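Local coordinates for invasion protein InvA (Salmonella enterica, PDB 2X4A), which takes part in invasion of intestinal epithelial cells as an inner-membrane protein of the FHIPEP export-pore family, with this chain its C-terminal part, at residues Phe90-Thr95 with Glu113-Leu118; Leu236-Val241 with Lys325-Ile330; Asn271-Ile276 with Glu307-Asp312. All blocks are in the same frame, centred on the assembly; numbering follows the deposited sequence.

Interaction 1 (Phe90-Thr95 with Glu113-Leu118)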
loop_
_atom_site.group_PDB
_atom_site.type_symbol
_atom_site.label_atom_id
_atom_site.label_comp_id
_atom_site.label_asym_id
_atom_site.label_seq_id
_atom_site.Cartn_x
_atom_site.Cartn_y
_atom_site.Cartn_z
ATOM N N PHE A 90 -29.533 4.857 -10.936
ATOM C CA PHE A 90 -29.874 6.230 -10.676
ATOM C C PHE A 90 -29.593 7.058 -11.908
ATOM O O PHE A 90 -29.378 8.240 -11.808
ATOM C CB PHE A 90 -29.112 6.730 -9.441
ATOM C CG PHE A 90 -29.494 5.977 -8.209
ATOM C CD1 PHE A 90 -30.573 6.380 -7.446
ATOM C CD2 PHE A 90 -28.869 4.787 -7.895
ATOM C CE1 PHE A 90 -30.972 5.637 -6.320
ATOM C CE2 PHE A 90 -29.261 4.043 -6.776
ATOM C CZ PHE A 90 -30.322 4.463 -5.997
ATOM N N GLY A 91 -29.576 6.418 -13.068
ATOM C CA GLY A 91 -29.251 7.089 -14.305
ATOM C C GLY A 91 -27.821 7.649 -14.441
ATOM O O GLY A 91 -27.583 8.472 -15.314
ATOM N N ILE A 92 -26.853 7.209 -13.642
ATOM C CA ILE A 92 -25.493 7.745 -13.777
ATOM C C ILE A 92 -24.640 6.759 -14.552
ATOM O O ILE A 92 -24.585 5.574 -14.191
ATOM C CB ILE A 92 -24.898 8.039 -12.392
ATOM C CG1 ILE A 92 -25.688 9.199 -11.767
ATOM C CG2 ILE A 92 -23.437 8.319 -12.481
ATOM C CD1 ILE A 92 -25.261 9.543 -10.409
ATOM N N ASN A 93 -24.018 7.211 -15.648
ATOM C CA ASN A 93 -23.181 6.303 -16.465
ATOM C C ASN A 93 -21.792 6.803 -16.365
ATOM O O ASN A 93 -21.493 7.881 -16.870
ATOM C CB ASN A 93 -23.588 6.266 -17.912
ATOM C CG ASN A 93 -25.035 5.835 -18.095
ATOM O OD1 ASN A 93 -25.863 6.641 -18.591
ATOM N ND2 ASN A 93 -25.353 4.553 -17.737
ATOM N N PRO A 94 -20.941 6.048 -15.667
ATOM C CA PRO A 94 -19.613 6.561 -15.307
ATOM C C PRO A 94 -18.646 6.514 -16.450
ATOM O O PRO A 94 -18.861 5.743 -17.401
ATOM C CB PRO A 94 -19.141 5.584 -14.218
ATOM C CG PRO A 94 -19.966 4.371 -14.427
ATOM C CD PRO A 94 -21.284 4.828 -14.931
ATOM N N THR A 95 -17.573 7.297 -16.326
ATOM C CA THR A 95 -16.457 7.167 -17.195
ATOM C C THR A 95 -15.570 6.084 -16.593
ATOM O O THR A 95 -15.179 6.144 -15.438
ATOM C CB THR A 95 -15.749 8.474 -17.352
ATOM O OG1 THR A 95 -16.616 9.376 -18.040
ATOM C CG2 THR A 95 -14.457 8.311 -18.160
ATOM N N GLU A 113 -22.432 14.281 -5.986
ATOM C CA GLU A 113 -23.139 14.769 -4.814
ATOM C C GLU A 113 -24.366 13.906 -4.643
ATOM O O GLU A 113 -24.725 13.565 -3.525
ATOM C CB GLU A 113 -23.518 16.278 -4.899
ATOM C CG GLU A 113 -22.340 17.340 -4.588
ATOM C CD GLU A 113 -21.355 16.948 -3.408
ATOM O OE1 GLU A 113 -21.545 17.471 -2.285
ATOM O OE2 GLU A 113 -20.386 16.132 -3.600
ATOM N N LYS A 114 -24.974 13.500 -5.748
ATOM C CA LYS A 114 -26.158 12.660 -5.659
ATOM C C LYS A 114 -25.773 11.304 -5.048
ATOM O O LYS A 114 -26.398 10.845 -4.096
ATOM C CB LYS A 114 -26.799 12.545 -7.029
ATOM C CG LYS A 114 -27.983 11.614 -7.115
ATOM C CD LYS A 114 -28.863 11.916 -8.387
ATOM C CE LYS A 114 -28.898 10.746 -9.445
ATOM N NZ LYS A 114 -30.252 10.614 -10.091
ATOM N N LEU A 115 -24.695 10.703 -5.533
ATOM C CA LEU A 115 -24.266 9.427 -4.992
ATOM C C LEU A 115 -23.795 9.464 -3.534
ATOM O O LEU A 115 -23.954 8.484 -2.809
ATOM C CB LEU A 115 -23.185 8.857 -5.864
ATOM C CG LEU A 115 -23.595 8.561 -7.298
ATOM C CD1 LEU A 115 -22.310 8.153 -7.973
ATOM C CD2 LEU A 115 -24.654 7.470 -7.392
ATOM N N ARG A 116 -23.235 10.591 -3.090
ATOM C CA ARG A 116 -22.814 10.740 -1.683
ATOM C C ARG A 116 -23.963 10.561 -0.742
ATOM O O ARG A 116 -23.813 9.932 0.311
ATOM C CB ARG A 116 -22.246 12.117 -1.404
ATOM C CG ARG A 116 -20.774 12.267 -1.770
ATOM C CD ARG A 116 -20.059 13.198 -0.768
ATOM N NE ARG A 116 -19.041 14.068 -1.376
ATOM C CZ ARG A 116 -17.723 13.851 -1.402
ATOM N NH1 ARG A 116 -17.180 12.744 -0.892
ATOM N NH2 ARG A 116 -16.931 14.760 -1.966
ATOM N N GLU A 117 -25.112 11.109 -1.125
ATOM C CA GLU A 117 -26.286 11.019 -0.286
ATOM C C GLU A 117 -26.998 9.663 -0.370
ATOM O O GLU A 117 -28.007 9.445 0.331
ATOM C CB GLU A 117 -27.279 12.141 -0.627
ATOM C CG GLU A 117 -26.631 13.526 -0.598
ATOM C CD GLU A 117 -27.649 14.625 -0.536
ATOM O OE1 GLU A 117 -28.703 14.485 -1.218
ATOM O OE2 GLU A 117 -27.408 15.604 0.216
ATOM N N LEU A 118 -26.518 8.781 -1.248
ATOM C CA LEU A 118 -26.968 7.401 -1.278
ATOM C C LEU A 118 -25.945 6.545 -0.540
ATOM O O LEU A 118 -26.050 5.351 -0.567
ATOM C CB LEU A 118 -27.147 6.901 -2.727
ATOM C CG LEU A 118 -28.175 7.660 -3.585
ATOM C CD1 LEU A 118 -27.845 7.662 -5.075
ATOM C CD2 LEU A 118 -29.605 7.143 -3.341
#

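Interaction 2 (Leu236-Val241 with Lys325-Ile330)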
loop_
_atom_site.group_PDB
_atom_site.type_symbol
_atom_site.label_atom_id
_atom_site.label_comp_id
_atom_site.label_asym_id
_atom_site.label_seq_id
_atom_site.Cartn_x
_atom_site.Cartn_y
_atom_site.Cartn_z
ATOM N N LEU A 236 -12.949 -1.202 6.649
ATOM C CA LEU A 236 -11.806 -1.909 5.999
ATOM C C LEU A 236 -12.337 -3.023 5.122
ATOM O O LEU A 236 -12.980 -3.961 5.616
ATOM C CB LEU A 236 -10.870 -2.509 7.052
ATOM C CG LEU A 236 -9.662 -3.366 6.664
ATOM C CD1 LEU A 236 -9.090 -2.920 5.401
ATOM C CD2 LEU A 236 -8.570 -3.288 7.755
ATOM N N ARG A 237 -12.082 -2.919 3.827
ATOM C CA ARG A 237 -12.635 -3.836 2.861
ATOM C C ARG A 237 -11.724 -5.011 2.666
ATOM O O ARG A 237 -10.592 -4.838 2.232
ATOM C CB ARG A 237 -12.824 -3.142 1.517
ATOM C CG ARG A 237 -13.893 -2.149 1.514
ATOM C CD ARG A 237 -14.308 -1.684 0.137
ATOM N NE ARG A 237 -14.891 -0.340 0.288
ATOM C CZ ARG A 237 -14.159 0.763 0.421
ATOM N NH1 ARG A 237 -12.824 0.712 0.333
ATOM N NH2 ARG A 237 -14.758 1.919 0.588
ATOM N N ALA A 238 -12.217 -6.211 2.943
ATOM C CA ALA A 238 -11.365 -7.390 2.947
ATOM C C ALA A 238 -11.919 -8.498 2.049
ATOM O O ALA A 238 -13.145 -8.740 2.003
ATOM C CB ALA A 238 -11.199 -7.895 4.349
ATOM N N VAL A 239 -10.999 -9.144 1.320
ATOM C CA VAL A 239 -11.250 -10.356 0.620
ATOM C C VAL A 239 -10.624 -11.467 1.435
ATOM O O VAL A 239 -9.418 -11.515 1.603
ATOM C CB VAL A 239 -10.674 -10.288 -0.777
ATOM C CG1 VAL A 239 -10.902 -11.635 -1.526
ATOM C CG2 VAL A 239 -11.352 -9.103 -1.562
ATOM N N MET A 240 -11.443 -12.374 1.979
ATOM C CA MET A 240 -10.908 -13.470 2.845
ATOM C C MET A 240 -10.336 -14.647 1.997
ATOM O O MET A 240 -11.028 -15.162 1.095
ATOM C CB MET A 240 -11.976 -13.973 3.822
ATOM C CG MET A 240 -11.415 -14.774 4.991
ATOM S SD MET A 240 -12.707 -15.455 6.066
ATOM C CE MET A 240 -13.046 -14.006 7.092
ATOM N N VAL A 241 -9.097 -15.077 2.290
ATOM C CA VAL A 241 -8.558 -16.290 1.711
ATOM C C VAL A 241 -9.137 -17.501 2.454
ATOM O O VAL A 241 -9.016 -17.566 3.687
ATOM C CB VAL A 241 -7.029 -16.325 1.798
ATOM C CG1 VAL A 241 -6.532 -17.713 1.413
ATOM C CG2 VAL A 241 -6.438 -15.268 0.891
ATOM N N LYS A 325 -12.925 -3.072 14.544
ATOM C CA LYS A 325 -14.371 -2.942 14.670
ATOM C C LYS A 325 -14.968 -3.176 13.281
ATOM O O LYS A 325 -15.829 -4.041 13.098
ATOM C CB LYS A 325 -14.748 -1.531 15.167
ATOM C CG LYS A 325 -13.823 -0.960 16.287
ATOM C CD LYS A 325 -13.387 0.521 16.046
ATOM C CE LYS A 325 -11.843 0.639 16.032
ATOM N NZ LYS A 325 -11.227 1.990 15.760
ATOM N N SER A 326 -14.486 -2.418 12.294
ATOM C CA SER A 326 -15.160 -2.367 11.011
ATOM C C SER A 326 -14.374 -2.983 9.888
ATOM O O SER A 326 -14.075 -2.323 8.890
ATOM C CB SER A 326 -15.568 -0.929 10.639
ATOM O OG SER A 326 -16.460 -0.931 9.505
ATOM N N VAL A 327 -14.071 -4.266 10.035
ATOM C CA VAL A 327 -13.681 -5.064 8.887
ATOM C C VAL A 327 -14.967 -5.475 8.141
ATOM O O VAL A 327 -15.933 -5.870 8.775
ATOM C CB VAL A 327 -12.883 -6.277 9.311
ATOM C CG1 VAL A 327 -12.529 -7.139 8.094
ATOM C CG2 VAL A 327 -11.644 -5.841 10.060
ATOM N N ASN A 328 -14.999 -5.305 6.819
ATOM C CA ASN A 328 -16.113 -5.760 5.985
ATOM C C ASN A 328 -15.614 -6.764 4.935
ATOM O O ASN A 328 -15.015 -6.367 3.933
ATOM C CB ASN A 328 -16.775 -4.568 5.301
ATOM C CG ASN A 328 -17.854 -4.981 4.287
ATOM O OD1 ASN A 328 -18.351 -6.101 4.317
ATOM N ND2 ASN A 328 -18.208 -4.065 3.384
ATOM N N VAL A 329 -15.836 -8.063 5.180
ATOM C CA VAL A 329 -15.460 -9.125 4.224
ATOM C C VAL A 329 -16.431 -9.094 3.028
ATOM O O VAL A 329 -17.627 -9.258 3.192
ATOM C CB VAL A 329 -15.461 -10.521 4.909
ATOM C CG1 VAL A 329 -15.072 -11.640 3.878
ATOM C CG2 VAL A 329 -14.513 -10.493 6.131
ATOM N N ILE A 330 -15.926 -8.818 1.841
ATOM C CA ILE A 330 -16.820 -8.664 0.684
ATOM C C ILE A 330 -16.704 -9.812 -0.324
ATOM O O ILE A 330 -17.536 -9.943 -1.189
ATOM C CB ILE A 330 -16.581 -7.324 -0.077
ATOM C CG1 ILE A 330 -15.122 -7.224 -0.532
ATOM C CG2 ILE A 330 -16.941 -6.125 0.787
ATOM C CD1 ILE A 330 -14.872 -6.231 -1.674
#

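Interaction 3 (Asn271-Ile276 with Glu307-Asp312)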
loop_
_atom_site.group_PDB
_atom_site.type_symbol
_atom_site.label_atom_id
_atom_site.label_comp_id
_atom_site.label_asym_id
_atom_site.label_seq_id
_atom_site.Cartn_x
_atom_site.Cartn_y
_atom_site.Cartn_z
ATOM N N ASN A 271 -2.853 -22.410 -10.592
ATOM C CA ASN A 271 -4.267 -22.658 -10.260
ATOM C C ASN A 271 -4.822 -21.770 -9.121
ATOM O O ASN A 271 -5.992 -21.254 -9.165
ATOM C CB ASN A 271 -4.460 -24.127 -9.913
ATOM C CG ASN A 271 -5.821 -24.441 -9.375
ATOM O OD1 ASN A 271 -6.807 -24.513 -10.135
ATOM N ND2 ASN A 271 -5.898 -24.700 -8.060
ATOM N N LEU A 272 -4.014 -21.638 -8.081
ATOM C CA LEU A 272 -4.311 -20.695 -7.046
ATOM C C LEU A 272 -4.445 -19.284 -7.673
ATOM O O LEU A 272 -5.332 -18.501 -7.303
ATOM C CB LEU A 272 -3.205 -20.734 -5.985
ATOM C CG LEU A 272 -3.500 -21.472 -4.661
ATOM C CD1 LEU A 272 -4.289 -22.720 -4.810
ATOM C CD2 LEU A 272 -2.212 -21.766 -3.914
ATOM N N MET A 273 -3.607 -18.983 -8.656
ATOM C CA MET A 273 -3.583 -17.626 -9.224
ATOM C C MET A 273 -4.802 -17.385 -10.072
ATOM O O MET A 273 -5.305 -16.240 -10.132
ATOM C CB MET A 273 -2.290 -17.324 -10.043
ATOM C CG MET A 273 -1.011 -17.133 -9.190
ATOM S SD MET A 273 -0.997 -15.734 -8.009
ATOM C CE MET A 273 -1.451 -14.383 -9.077
ATOM N N ASP A 274 -5.275 -18.440 -10.731
ATOM C CA ASP A 274 -6.460 -18.287 -11.581
ATOM C C ASP A 274 -7.675 -18.076 -10.672
ATOM O O ASP A 274 -8.629 -17.406 -11.080
ATOM C CB ASP A 274 -6.688 -19.475 -12.526
ATOM C CG ASP A 274 -5.512 -19.776 -13.410
ATOM O OD1 ASP A 274 -4.690 -18.851 -13.675
ATOM O OD2 ASP A 274 -5.417 -20.965 -13.839
ATOM N N LEU A 275 -7.647 -18.622 -9.454
ATOM C CA LEU A 275 -8.828 -18.529 -8.538
ATOM C C LEU A 275 -8.925 -17.085 -7.948
ATOM O O LEU A 275 -9.981 -16.440 -7.933
ATOM C CB LEU A 275 -8.771 -19.602 -7.441
ATOM C CG LEU A 275 -9.807 -19.590 -6.289
ATOM C CD1 LEU A 275 -11.236 -19.910 -6.676
ATOM C CD2 LEU A 275 -9.385 -20.498 -5.062
ATOM N N ILE A 276 -7.781 -16.615 -7.469
ATOM C CA ILE A 276 -7.625 -15.242 -6.995
ATOM C C ILE A 276 -7.991 -14.282 -8.127
ATOM O O ILE A 276 -8.765 -13.361 -7.919
ATOM C CB ILE A 276 -6.166 -15.012 -6.573
ATOM C CG1 ILE A 276 -5.851 -15.872 -5.354
ATOM C CG2 ILE A 276 -5.865 -13.492 -6.366
ATOM C CD1 ILE A 276 -4.352 -15.843 -5.004
ATOM N N GLU A 307 2.235 -10.759 -5.710
ATOM C CA GLU A 307 2.734 -9.378 -5.883
ATOM C C GLU A 307 3.215 -9.093 -7.270
ATOM O O GLU A 307 2.983 -8.010 -7.761
ATOM C CB GLU A 307 3.818 -9.031 -4.850
ATOM C CG GLU A 307 5.177 -9.697 -5.071
ATOM C CD GLU A 307 6.210 -9.349 -3.987
ATOM O OE1 GLU A 307 5.881 -8.579 -3.057
ATOM O OE2 GLU A 307 7.341 -9.867 -4.049
ATOM N N GLY A 308 3.871 -10.043 -7.920
ATOM C CA GLY A 308 4.242 -9.890 -9.338
ATOM C C GLY A 308 3.031 -9.520 -10.172
ATOM O O GLY A 308 3.122 -8.719 -11.071
ATOM N N ARG A 309 1.869 -10.062 -9.850
ATOM C CA ARG A 309 0.700 -9.856 -10.668
ATOM C C ARG A 309 -0.294 -8.796 -10.163
ATOM O O ARG A 309 -1.035 -8.216 -10.954
ATOM C CB ARG A 309 -0.029 -11.204 -10.851
ATOM C CG ARG A 309 -1.030 -11.167 -12.014
ATOM C CD ARG A 309 -0.969 -12.377 -12.920
ATOM N NE ARG A 309 -2.163 -13.229 -12.792
ATOM C CZ ARG A 309 -2.176 -14.531 -13.074
ATOM N NH1 ARG A 309 -1.053 -15.128 -13.477
ATOM N NH2 ARG A 309 -3.297 -15.238 -12.926
ATOM N N PHE A 310 -0.365 -8.620 -8.850
ATOM C CA PHE A 310 -1.287 -7.677 -8.217
ATOM C C PHE A 310 -0.498 -6.873 -7.211
ATOM O O PHE A 310 -0.679 -7.037 -6.009
ATOM C CB PHE A 310 -2.440 -8.396 -7.505
ATOM C CG PHE A 310 -3.245 -9.258 -8.403
ATOM C CD1 PHE A 310 -3.821 -8.734 -9.546
ATOM C CD2 PHE A 310 -3.393 -10.610 -8.136
ATOM C CE1 PHE A 310 -4.551 -9.551 -10.411
ATOM C CE2 PHE A 310 -4.122 -11.437 -8.973
ATOM C CZ PHE A 310 -4.705 -10.919 -10.116
ATOM N N PRO A 311 0.356 -5.976 -7.702
ATOM C CA PRO A 311 1.305 -5.335 -6.811
ATOM C C PRO A 311 0.647 -4.378 -5.796
ATOM O O PRO A 311 1.284 -4.038 -4.829
ATOM C CB PRO A 311 2.213 -4.534 -7.791
ATOM C CG PRO A 311 1.858 -5.026 -9.162
ATOM C CD PRO A 311 0.441 -5.407 -9.053
ATOM N N ASP A 312 -0.576 -3.936 -6.080
ATOM C CA ASP A 312 -1.361 -3.036 -5.218
ATOM C C ASP A 312 -2.046 -3.775 -4.043
ATOM O O ASP A 312 -2.549 -3.168 -3.138
ATOM C CB ASP A 312 -2.570 -2.454 -5.993
ATOM C CG ASP A 312 -2.227 -1.464 -7.035
ATOM O OD1 ASP A 312 -1.115 -0.880 -7.080
ATOM O OD2 ASP A 312 -3.143 -1.231 -7.841
#

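Interaction 1 (Phe90-Thr95 with Glu113-Leu118)
The loop leading into strand 95-99, at the border of an antiparallel sheet, meets the C-terminal end of helix 109-116 and the turn beyond it, with F90 and I92 touching K114, L115 and L118. F90 supplies the aromatic surface and L118 the methyls that lie on it. The CD1 methyl of L118 sits over the centre of the F90 ring, 3.8 Å from the centroid and only 9° off the ring normal, a CH-pi contact. The other methyl lies nearer the rim, with L118 CD2 3.6 Å from F90 CE1. A branched leucine suits this place because its two methyls can spread across a flat ring. Farther along the loop, I92 and L115 reach toward each other tip to tip, I92 CD1 lying 3.7 Å from L115 CG. Here the long arm of isoleucine, CG1 anti to the carbonyl carbon (chi1 -67°), carries its terminal methyl to the leucine fork. Both residues are buried, I92 also touching V107 of strand 102-107 and L115 touching V80 of strand 78-80. Bends at chi3 and chi4 near the end of its chain bring K114 NZ to F90 O, to which it donates at 3.1 Å, tilted 22° from the carbonyl plane. K114 CE also lies 4.0 Å from I92 CD1. A lysine suits this exposed position, its methylenes lying along apolar groups while its ammonium serves a loop carbonyl. The join is thus mainly apolar, with one lysine bond at its exposed rim adding a polar link between loop and helix.

Interaction 2 (Leu236-Val241 with Lys325-Ile330)
M240 CG stands anti to the backbone N (chi1 -163°), and V329 CG1 is likewise anti to its own N, which brings the two side chains obliquely across each other. V329 CG1 lies 3.9 Å from M240 CB, and the bend at the methionine's chi3 (-82°) turns M240 CE back to 3.9 Å from V329 CG2. Flexible methionine can follow the fork of a rigid, beta-branched valine. Beneath this packing, strands 236-240 and 327-332 run parallel in an alpha/beta sheet. L236 N donates to S326 O at 2.7 Å, while L236 O accepts from N328 N at 2.7 Å. Two residues on, A238 N donates to N328 O at 3.0 Å, and A238 O accepts from I330 N at 2.8 Å. On the face that carries A238 and V327, the alanine's single methyl meets V327 CG1 at 4.0 Å. On the other face N328 points the same way as R237, and its ND2 hydrogen-bonds E235 OE2. R237 and V239 turn their backbone polar groups to strand 291-294. Inner strand 236-240 is therefore hydrogen-bonded on both sides, and the C-terminal strand 327-332 is held at the sheet's border chiefly by main-chain bonds, with apolar side chains alongside.

Interaction 3 (Asn271-Ile276 with Glu307-Asp312)
M273 and I276, on the inner side of helix 266-281, pack against R309 and F310 in the loop that leads from helix 299-307 into strand 314-317, an edge strand of the parallel alpha/beta sheet. The methionine thioether arm bends at chi2 and chi3 (-62° and -52°), so that M273 CE lies over one face of the R309 guanidinium, offset toward its rim, and 4.0 Å from F310 CE2. The same ring carbon is met by I276 CG2 at 3.7 Å. A slender, pliable methionine suits a position between a cationic plane and an aromatic ring, while the branched isoleucine sets a methyl obliquely against the ring. Within the loop, R309 CG stands 4.1 Å above the centre of the F310 ring. The ring also meets that of H287, and touches T277 and L280 of the helix. Beyond this apolar layer lies the charged end of R309. T277 OG1, the principal polar partner of R309 NH2, also hydrogen-bonds M273 O and thus ties the arginine to the helix backbone. D274 adds a long, probably weak salt bridge in the plane of the guanidinium, D274 OD1 lying 3.9 Å from R309 NH2, with the carboxylate and guanidinium planes 19° apart.

In the fold
Along the chain, interaction 1 closes before the other two open, and interaction 3 is nested in the loop that interaction 2 closes. Interactions 2 and 3 are neighbours, with centres about 18 Å apart and nearest atoms about 6 Å apart. The C-terminal I333 bridges them: lying just after strand 327-332, it is backbone hydrogen-bonded to M240 and touches L275 and I276 of 271-276. Interaction 1 is more remote, its centre about 24 Å from that of interaction 2 and 31 Å from that of interaction 3. F310 of interaction 3 touches S101, just before strand 102-107, the strand whose V107 is touched by I92 of interaction 1.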